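Local atomic coordinates of importin-95 (Chaetomium thermophilum, PDB entry 4XRI), a protein that probably carries protein cargo into the nucleus as a flexible importin-beta receptor built of HEAT repeats, with binding of a small GTPase as its likely control. Residues 262-265 with 266-269. The protein carries 2 engineered substitutions. Numbering follows the deposited sequence.
With SO4 (sulfate ion), chain H.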
# COMPACT_ATOMS: atom_id res chain seq x y z
N GLU A 262 4.55 8.97 23.51
CA GLU A 262 5.60 8.99 24.52
C GLU A 262 5.28 9.90 25.71
O GLU A 262 5.87 9.75 26.78
CB GLU A 262 6.93 9.41 23.90
CG GLU A 262 6.94 10.82 23.34
CD GLU A 262 8.28 11.19 22.72
OE1 GLU A 262 9.24 10.42 22.89
OE2 GLU A 262 8.36 12.26 22.07
N HIS A 263 4.35 10.83 25.52
CA HIS A 263 4.00 11.77 26.58
C HIS A 263 2.70 11.41 27.31
O HIS A 263 2.22 12.18 28.14
CB HIS A 263 3.86 13.19 26.01
CG HIS A 263 5.12 13.74 25.42
ND1 HIS A 263 6.19 14.15 26.18
CD2 HIS A 263 5.47 13.96 24.13
CE1 HIS A 263 7.15 14.60 25.38
NE2 HIS A 263 6.74 14.49 24.13
N MET A 264 2.14 10.25 27.02
CA MET A 264 0.76 9.97 27.40
C MET A 264 0.55 9.18 28.69
O MET A 264 -0.59 9.03 29.14
CB MET A 264 0.06 9.22 26.26
CG MET A 264 -0.27 10.09 25.06
SD MET A 264 -1.34 11.47 25.49
CE MET A 264 -0.17 12.83 25.52
N ARG A 265 1.63 8.69 29.29
CA ARG A 265 1.52 7.83 30.47
C ARG A 265 0.69 8.44 31.59
O ARG A 265 -0.28 7.83 32.05
CB ARG A 265 2.91 7.49 31.01
CG ARG A 265 2.89 6.51 32.18
CD ARG A 265 4.28 6.02 32.50
NE ARG A 265 4.32 4.57 32.68
CZ ARG A 265 5.43 3.85 32.67
NH1 ARG A 265 6.60 4.44 32.48
NH2 ARG A 265 5.37 2.53 32.85
N TYR A 266 1.06 9.64 32.02
CA TYR A 266 0.36 10.33 33.10
C TYR A 266 -1.12 10.52 32.79
O TYR A 266 -1.98 10.21 33.62
CB TYR A 266 1.01 11.69 33.37
CG TYR A 266 0.20 12.60 34.28
CD1 TYR A 266 0.29 12.48 35.66
CD2 TYR A 266 -0.63 13.58 33.76
CE1 TYR A 266 -0.44 13.31 36.50
CE2 TYR A 266 -1.36 14.41 34.58
CZ TYR A 266 -1.27 14.27 35.95
OH TYR A 266 -2.00 15.10 36.78
N TYR A 267 -1.41 11.02 31.59
CA TYR A 267 -2.78 11.33 31.19
C TYR A 267 -3.63 10.08 31.01
O TYR A 267 -4.82 10.08 31.33
CB TYR A 267 -2.77 12.15 29.91
CG TYR A 267 -1.93 13.40 30.03
CD1 TYR A 267 -2.42 14.52 30.70
CD2 TYR A 267 -0.65 13.46 29.49
CE1 TYR A 267 -1.66 15.67 30.82
CE2 TYR A 267 0.11 14.61 29.61
CZ TYR A 267 -0.39 15.70 30.27
OH TYR A 267 0.37 16.85 30.39
N MET A 268 -3.01 9.02 30.50
CA MET A 268 -3.70 7.74 30.32
C MET A 268 -4.22 7.23 31.67
O MET A 268 -5.40 6.93 31.81
CB MET A 268 -2.77 6.71 29.69
CG MET A 268 -3.37 5.31 29.61
SD MET A 268 -4.77 5.20 28.48
CE MET A 268 -3.94 5.23 26.89
N GLU A 269 -3.32 7.15 32.64
CA GLU A 269 -3.67 6.74 33.99
C GLU A 269 -4.65 7.71 34.64
O GLU A 269 -5.58 7.30 35.34
CB GLU A 269 -2.42 6.61 34.86
CG GLU A 269 -1.55 5.41 34.51
CD GLU A 269 -0.14 5.53 35.05
OE1 GLU A 269 0.78 4.97 34.42
OE2 GLU A 269 0.06 6.18 36.10
S SO4 H . 4.90 10.36 33.08
O1 SO4 H . 6.23 9.94 32.64
O2 SO4 H . 4.04 10.53 31.92
O3 SO4 H . 4.34 9.34 33.97
O4 SO4 H . 5.00 11.63 33.79
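At the start of helix 265-280, just after the turn that leads in from helix 243-260, Met264 O accepts the amide N of Met268 in an i to i+4 bond of 2.8 Å, the donor lying almost in line with the C=O. One residue on, Glu269 N reaches Arg265 O at 3.2 Å, its N-H aimed nearly straight (178°). The side chains of the same two residues, Arg265 and Glu269, run side by side in the same direction. With CG anti to the backbone N (chi1 -176°), the Arg265 chain brings its own CG within 3.4 Å of Glu269 OE1. The charged ends meet less closely: Arg265 NE lies 4.0 Å from Glu269 OE1, a long salt bridge, with guanidinium and carboxylate planes turned 66° apart. A sulfate, probably from the crystallisation liquor, sits at the first turn; sulfate O2 accepts a hydrogen bond from Tyr266 N at 3.1 Å and also lies against Arg265 CB. An anion here would probably be favoured by the amino end of the helix dipole. On the buried side, Met264 CE approaches Tyr267 CD2 obliquely at 4.0 Å, while His263 O meets the edge of the Tyr267 ring, 3.4 Å from CD2. Tyr267 OH is hydrogen-bonded to Asn228 OD1 on helix 224-238, and Met231 of that helix touches both Met264 and Tyr267. Phe324 packs on Met264 and Met268. A long, solvent-facing i to i+4 ion pair and inward-facing Met and Tyr side chains are what is expected at the start of an amphipathic helix packed in an alpha-helical HEAT-repeat solenoid.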